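Side-chain contacts in putative glucarate dehydratase (Pseudomonas fluorescens, PDB 4IT1), which probably catalyses the magnesium-dependent dehydration of D-glucarate to 5-dehydro-4-deoxy-D-glucarate, as a member of the mandelate racemase/muconate lactonizing enzyme family: residues Q81-Q86 and Q103-A108; A353-A358 and G392-T397. One frame throughout, in Å; residues are numbered along the deposited sequence.

Contact 1 (Q81-Q86 and Q103-A108); sequences QQVQSQ and QTTVAA
Thr105 reaches from helix 95-107 to the side of helix 74-87 and meets Gln82, Val83 and Gln86 there. Its two branches do different work. Thr105 CG2, anti to the backbone N, lies 3.6 Å from Gln82 CB. Thr105 CG2 is also 3.8 Å from Val83 CG2. Gln82 therefore touches with the root of its side chain, and the chain then bends at chi2. The hydroxyl branch meets the amide of Gln86. Gln86 NE2 donates to Thr105 OG1 over 3.2 Å, and the N-H...O angle is 142°. The oxygen is tilted 23° out of the amide plane, so the bond is neither straight nor flat. Gln86 NE2 also makes a weak bond to Gln82 O (3.0 Å), one turn back in its own helix. Thr105 OG1 is bonded to Ile101 O as well, so the hydroxyl links the two helices. The axes of the two short segments run 139° apart in direction and come within 10.0 Å, a splayed antiparallel helix pair. Val83 also packs on Val102 of helix 95-107 and on Phe136 of helix 128-148. The three helices belong to the N-terminal α+β capping domain, whose antiparallel sheet is 25-36, 50-60 and 65-70.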
ATOM      1  N   GLN A  81     -11.969  -7.507  23.274  1.00 68.35           N
ATOM      2  CA  GLN A  81     -12.034  -8.672  24.166  1.00 70.90           C
ATOM      3  C   GLN A  81     -12.330  -9.970  23.411  1.00 62.68           C
ATOM      4  O   GLN A  81     -11.630 -10.967  23.581  1.00 66.61           O
ATOM      5  CB  GLN A  81     -13.075  -8.455  25.268  1.00 80.47           C
ATOM      6  CG  GLN A  81     -12.637  -7.526  26.391  1.00 95.50           C
ATOM      7  CD  GLN A  81     -13.364  -7.801  27.701  1.00117.41           C
ATOM      8  OE1 GLN A  81     -14.449  -8.390  27.719  1.00122.14           O
ATOM      9  NE2 GLN A  81     -12.761  -7.377  28.807  1.00115.14           N
ATOM     10  N   GLN A  82     -13.364  -9.943  22.573  1.00 66.52           N
ATOM     11  CA  GLN A  82     -13.733 -11.082  21.720  1.00 73.77           C
ATOM     12  C   GLN A  82     -12.556 -11.613  20.898  1.00 76.49           C
ATOM     13  O   GLN A  82     -12.334 -12.825  20.827  1.00 75.17           O
ATOM     14  CB  GLN A  82     -14.874 -10.684  20.777  1.00 75.89           C
ATOM     15  CG  GLN A  82     -16.252 -10.599  21.419  1.00 88.10           C
ATOM     16  CD  GLN A  82     -17.161 -11.749  21.033  1.00 97.91           C
ATOM     17  OE1 GLN A  82     -18.301 -11.536  20.618  1.00104.40           O
ATOM     18  NE2 GLN A  82     -16.661 -12.977  21.162  1.00 97.62           N
ATOM     19  N   VAL A  83     -11.811 -10.698  20.278  1.00 79.73           N
ATOM     20  CA  VAL A  83     -10.686 -11.065  19.414  1.00 76.76           C
ATOM     21  C   VAL A  83      -9.489 -11.535  20.242  1.00 69.24           C
ATOM     22  O   VAL A  83      -8.844 -12.528  19.891  1.00 61.41           O
ATOM     23  CB  VAL A  83     -10.282  -9.912  18.467  1.00 80.68           C
ATOM     24  CG1 VAL A  83      -9.121 -10.330  17.578  1.00 89.84           C
ATOM     25  CG2 VAL A  83     -11.462  -9.485  17.606  1.00 82.87           C
ATOM     26  N   GLN A  84      -9.219 -10.826  21.342  1.00 63.17           N
ATOM     27  CA  GLN A  84      -8.137 -11.163  22.282  1.00 69.36           C
ATOM     28  C   GLN A  84      -7.932 -12.669  22.483  1.00 65.50           C
ATOM     29  O   GLN A  84      -6.818 -13.176  22.318  1.00 73.97           O
ATOM     30  CB  GLN A  84      -8.378 -10.470  23.631  1.00 80.05           C
ATOM     31  CG  GLN A  84      -7.650 -11.092  24.814  1.00 92.85           C
ATOM     32  CD  GLN A  84      -8.148 -10.559  26.138  1.00107.01           C
ATOM     33  OE1 GLN A  84      -9.304 -10.765  26.505  1.00104.82           O
ATOM     34  NE2 GLN A  84      -7.275  -9.869  26.865  1.00108.79           N
ATOM     35  N   SER A  85      -9.012 -13.372  22.817  1.00 70.00           N
ATOM     36  CA  SER A  85      -8.967 -14.807  23.106  1.00 78.95           C
ATOM     37  C   SER A  85      -8.501 -15.655  21.923  1.00 73.21           C
ATOM     38  O   SER A  85      -7.894 -16.707  22.114  1.00 76.90           O
ATOM     39  CB  SER A  85     -10.335 -15.299  23.592  1.00 83.03           C
ATOM     40  OG  SER A  85     -11.286 -15.294  22.543  1.00 78.09           O
ATOM     41  N   GLN A  86      -8.781 -15.195  20.707  1.00 73.91           N
ATOM     42  CA  GLN A  86      -8.432 -15.950  19.500  1.00 71.47           C
ATOM     43  C   GLN A  86      -6.947 -15.878  19.120  1.00 63.00           C
ATOM     44  O   GLN A  86      -6.462 -16.696  18.332  1.00 63.01           O
ATOM     45  CB  GLN A  86      -9.313 -15.513  18.329  1.00 68.08           C
ATOM     46  CG  GLN A  86     -10.636 -16.256  18.247  1.00 72.52           C
ATOM     47  CD  GLN A  86     -11.750 -15.432  17.618  1.00 76.27           C
ATOM     48  OE1 GLN A  86     -12.326 -15.829  16.604  1.00 67.72           O
ATOM     49  NE2 GLN A  86     -12.066 -14.284  18.226  1.00 73.39           N
ATOM     50  N   GLN A 103     -12.463 -10.186  11.016  1.00 60.41           N
ATOM     51  CA  GLN A 103     -13.650 -10.186  10.156  1.00 66.35           C
ATOM     52  C   GLN A 103     -14.700 -11.199  10.621  1.00 65.49           C
ATOM     53  O   GLN A 103     -15.885 -10.887  10.659  1.00 65.11           O
ATOM     54  CB  GLN A 103     -13.273 -10.441   8.691  1.00 59.10           C
ATOM     55  CG  GLN A 103     -12.512  -9.298   8.038  1.00 65.95           C
ATOM     56  CD  GLN A 103     -11.838  -9.678   6.730  1.00 69.23           C
ATOM     57  OE1 GLN A 103     -11.650  -8.835   5.854  1.00 69.99           O
ATOM     58  NE2 GLN A 103     -11.460 -10.945   6.595  1.00 67.19           N
ATOM     59  N   THR A 104     -14.259 -12.404  10.974  1.00 69.14           N
ATOM     60  CA  THR A 104     -15.153 -13.462  11.457  1.00 68.90           C
ATOM     61  C   THR A 104     -15.856 -13.056  12.751  1.00 67.17           C
ATOM     62  O   THR A 104     -17.055 -13.291  12.924  1.00 78.16           O
ATOM     63  CB  THR A 104     -14.378 -14.775  11.662  1.00 65.83           C
ATOM     64  OG1 THR A 104     -13.912 -15.232  10.393  1.00 69.18           O
ATOM     65  CG2 THR A 104     -15.261 -15.857  12.278  1.00 76.18           C
ATOM     66  N   THR A 105     -15.096 -12.428  13.638  1.00 61.50           N
ATOM     67  CA  THR A 105     -15.596 -11.962  14.916  1.00 61.47           C
ATOM     68  C   THR A 105     -16.654 -10.863  14.754  1.00 70.18           C
ATOM     69  O   THR A 105     -17.721 -10.931  15.369  1.00 77.52           O
ATOM     70  CB  THR A 105     -14.431 -11.476  15.794  1.00 57.51           C
ATOM     71  OG1 THR A 105     -13.448 -12.514  15.882  1.00 65.42           O
ATOM     72  CG2 THR A 105     -14.906 -11.105  17.194  1.00 58.10           C
ATOM     73  N   VAL A 106     -16.358  -9.867  13.919  1.00 69.57           N
ATOM     74  CA  VAL A 106     -17.290  -8.766  13.649  1.00 66.25           C
ATOM     75  C   VAL A 106     -18.571  -9.264  12.971  1.00 62.24           C
ATOM     76  O   VAL A 106     -19.660  -8.783  13.276  1.00 54.49           O
ATOM     77  CB  VAL A 106     -16.630  -7.644  12.812  1.00 59.10           C
ATOM     78  CG1 VAL A 106     -17.670  -6.671  12.272  1.00 60.71           C
ATOM     79  CG2 VAL A 106     -15.602  -6.897  13.648  1.00 55.19           C
ATOM     80  N   ALA A 107     -18.429 -10.236  12.069  1.00 58.50           N
ATOM     81  CA  ALA A 107     -19.570 -10.864  11.405  1.00 68.08           C
ATOM     82  C   ALA A 107     -20.536 -11.519  12.402  1.00 73.76           C
ATOM     83  O   ALA A 107     -21.738 -11.607  12.142  1.00 69.04           O
ATOM     84  CB  ALA A 107     -19.094 -11.878  10.378  1.00 65.03           C
ATOM     85  N   ALA A 108     -20.000 -11.964  13.539  1.00 75.49           N
ATOM     86  CA  ALA A 108     -20.788 -12.588  14.602  1.00 78.79           C
ATOM     87  C   ALA A 108     -21.165 -11.572  15.684  1.00 89.82           C
ATOM     88  O   ALA A 108     -21.170 -11.889  16.878  1.00 88.61           O
ATOM     89  CB  ALA A 108     -20.018 -13.755  15.203  1.00 73.92           C
TER

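Contact 2 (A353-A358 and G392-T397); sequences AMAHVA and GCVKIT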
ATOM      1  N   ALA A 353       3.082   5.306  17.383  1.00 56.90           N
ATOM      2  CA  ALA A 353       2.627   4.539  16.222  1.00 53.44           C
ATOM      3  C   ALA A 353       2.347   5.504  15.073  1.00 49.91           C
ATOM      4  O   ALA A 353       2.821   5.313  13.952  1.00 52.86           O
ATOM      5  CB  ALA A 353       1.384   3.738  16.561  1.00 61.32           C
ATOM      6  N   MET A 354       1.597   6.557  15.381  1.00 48.93           N
ATOM      7  CA  MET A 354       1.345   7.625  14.438  1.00 51.96           C
ATOM      8  C   MET A 354       2.661   8.217  13.902  1.00 63.94           C
ATOM      9  O   MET A 354       2.839   8.311  12.686  1.00 54.93           O
ATOM     10  CB  MET A 354       0.471   8.706  15.075  1.00 48.73           C
ATOM     11  CG  MET A 354       0.171   9.866  14.138  1.00 52.53           C
ATOM     12  SD  MET A 354      -0.904  11.152  14.803  1.00 61.15           S
ATOM     13  CE  MET A 354      -0.223  11.381  16.445  1.00 60.33           C
ATOM     14  N   ALA A 355       3.578   8.588  14.801  1.00 58.68           N
ATOM     15  CA  ALA A 355       4.845   9.227  14.401  1.00 57.93           C
ATOM     16  C   ALA A 355       5.687   8.340  13.487  1.00 53.91           C
ATOM     17  O   ALA A 355       6.195   8.806  12.469  1.00 53.05           O
ATOM     18  CB  ALA A 355       5.652   9.671  15.614  1.00 57.10           C
ATOM     19  N   HIS A 356       5.803   7.064  13.844  1.00 47.31           N
ATOM     20  CA  HIS A 356       6.550   6.100  13.051  1.00 49.06           C
ATOM     21  C   HIS A 356       6.029   5.904  11.631  1.00 56.27           C
ATOM     22  O   HIS A 356       6.825   5.833  10.697  1.00 58.71           O
ATOM     23  CB  HIS A 356       6.666   4.760  13.781  1.00 58.74           C
ATOM     24  CG  HIS A 356       7.800   4.709  14.757  1.00 74.07           C
ATOM     25  ND1 HIS A 356       8.852   3.827  14.629  1.00 76.13           N
ATOM     26  CD2 HIS A 356       8.058   5.447  15.863  1.00 63.65           C
ATOM     27  CE1 HIS A 356       9.703   4.015  15.623  1.00 76.58           C
ATOM     28  NE2 HIS A 356       9.244   4.993  16.384  1.00 66.23           N
ATOM     29  N   VAL A 357       4.712   5.790  11.458  1.00 56.49           N
ATOM     30  CA  VAL A 357       4.167   5.631  10.105  1.00 47.99           C
ATOM     31  C   VAL A 357       4.303   6.955   9.370  1.00 48.65           C
ATOM     32  O   VAL A 357       4.655   6.981   8.198  1.00 52.82           O
ATOM     33  CB  VAL A 357       2.714   5.066  10.071  1.00 51.46           C
ATOM     34  CG1 VAL A 357       1.714   6.039  10.667  1.00 41.28           C
ATOM     35  CG2 VAL A 357       2.313   4.690   8.654  1.00 42.68           C
ATOM     36  N   ALA A 358       4.063   8.049  10.086  1.00 45.71           N
ATOM     37  CA  ALA A 358       4.312   9.387   9.569  1.00 50.92           C
ATOM     38  C   ALA A 358       5.762   9.554   9.088  1.00 59.76           C
ATOM     39  O   ALA A 358       6.036  10.345   8.179  1.00 57.03           O
ATOM     40  CB  ALA A 358       3.986  10.420  10.634  1.00 42.19           C
ATOM     41  N   GLY A 392       8.253  21.445  18.406  1.00 91.15           N
ATOM     42  CA  GLY A 392       7.024  21.009  17.756  1.00 80.10           C
ATOM     43  C   GLY A 392       7.182  19.710  16.995  1.00 67.26           C
ATOM     44  O   GLY A 392       6.506  19.495  15.991  1.00 78.26           O
ATOM     45  N   CYS A 393       8.072  18.844  17.475  1.00 61.20           N
ATOM     46  CA  CYS A 393       8.361  17.580  16.806  1.00 56.52           C
ATOM     47  C   CYS A 393       8.502  16.413  17.768  1.00 56.82           C
ATOM     48  O   CYS A 393       8.757  16.593  18.957  1.00 53.14           O
ATOM     49  CB  CYS A 393       9.645  17.681  15.975  1.00 66.70           C
ATOM     50  SG  CYS A 393       9.497  18.560  14.404  1.00 69.13           S
ATOM     51  N   VAL A 394       8.357  15.216  17.215  1.00 58.67           N
ATOM     52  CA  VAL A 394       8.566  13.975  17.932  1.00 55.89           C
ATOM     53  C   VAL A 394       9.738  13.247  17.273  1.00 67.80           C
ATOM     54  O   VAL A 394       9.714  12.978  16.065  1.00 69.93           O
ATOM     55  CB  VAL A 394       7.295  13.100  17.893  1.00 57.94           C
ATOM     56  CG1 VAL A 394       7.549  11.736  18.497  1.00 54.25           C
ATOM     57  CG2 VAL A 394       6.146  13.786  18.618  1.00 64.72           C
ATOM     58  N   LYS A 395      10.762  12.942  18.071  1.00 76.68           N
ATOM     59  CA  LYS A 395      11.960  12.252  17.594  1.00 70.50           C
ATOM     60  C   LYS A 395      11.729  10.769  17.345  1.00 64.21           C
ATOM     61  O   LYS A 395      11.190  10.064  18.200  1.00 54.25           O
ATOM     62  CB  LYS A 395      13.113  12.412  18.594  1.00 76.23           C
ATOM     63  CG  LYS A 395      14.113  13.509  18.262  1.00 90.21           C
ATOM     64  CD  LYS A 395      13.745  14.845  18.890  1.00 93.97           C
ATOM     65  CE  LYS A 395      14.986  15.709  19.073  1.00 88.48           C
ATOM     66  NZ  LYS A 395      14.664  17.097  19.506  1.00 78.75           N
ATOM     67  N   ILE A 396      12.153  10.302  16.173  1.00 56.05           N
ATOM     68  CA  ILE A 396      12.217   8.870  15.891  1.00 66.06           C
ATOM     69  C   ILE A 396      13.648   8.410  16.171  1.00 76.26           C
ATOM     70  O   ILE A 396      14.603   8.947  15.598  1.00 79.75           O
ATOM     71  CB  ILE A 396      11.812   8.540  14.428  1.00 63.31           C
ATOM     72  CG1 ILE A 396      10.463   9.176  14.072  1.00 71.69           C
ATOM     73  CG2 ILE A 396      11.795   7.032  14.178  1.00 61.63           C
ATOM     74  CD1 ILE A 396       9.294   8.701  14.914  1.00 71.61           C
ATOM     75  N   THR A 397      13.788   7.425  17.054  1.00 71.95           N
ATOM     76  CA  THR A 397      15.105   6.956  17.488  1.00 70.83           C
ATOM     77  C   THR A 397      15.386   5.519  17.046  1.00 72.13           C
ATOM     78  O   THR A 397      14.621   4.929  16.278  1.00 76.04           O
ATOM     79  CB  THR A 397      15.288   7.073  19.019  1.00 66.53           C
ATOM     80  OG1 THR A 397      14.645   5.971  19.676  1.00 67.13           O
ATOM     81  CG2 THR A 397      14.727   8.395  19.544  1.00 66.76           C
TER
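Ile396 packs with both branches against helix 348-360, and this is the tight part of the contact. Ile396 CD1 sits 3.6 Å from His356 CD2. Ile396 CD1 is also 3.8 Å from Ala355 CB. Its CG2 lies over one face of the imidazole, offset toward the rim. This is a CH-pi contact, with Ile396 CG2 4.1 Å from the centroid of the His356 ring and 21° off the normal. The torsions explain the split: CG2 is anti to the backbone N, while CG1 lies beside it (chi1 -52°) and carries CD1 to the helix. The ring is also held at its polar side. His356 ND1 is hydrogen-bonded to the backbone N of Val153, which helps to fix the rotation of the ring under the isoleucine.

The packing is looser at Val394. Val394 CG1 reaches Ala355 CB at 4.0 Å, and much less of its surface is buried by the helix. The solvent side is the other face of the strand, where Lys395 points away from the helix and makes a long, weak ion pair with Glu163.

Strand 393-395 pairs antiparallel with strand 163-170, beside the parallel strands of this family's modified TIM-barrel domain. Val394 is bonded through its backbone to Val164 there, and its side chain touches Phe166. Helix 348-360 lies against the strand, and its Val357 packs on helix 322-334.

The two contacts lie in different domains, with centres 30 Å apart and nearest atoms about 18 Å apart. They share no helix or strand. Contact 1 joins two helices of the N-terminal domain near the surface. Two of its four touching residues are exposed, and it mixes methyl contacts with an amide-to-hydroxyl hydrogen bond. Contact 2 joins a helix of the barrel domain to the short strand 393-395. It is buried and nearer the centre of the chain, and its two segments meet through apolar groups and a ring face. The ring nitrogen ND1 of His356 is bonded to a residue outside both segments. The buried areas are almost equal, 181 and 179 Å². Both lie away from the magnesium site.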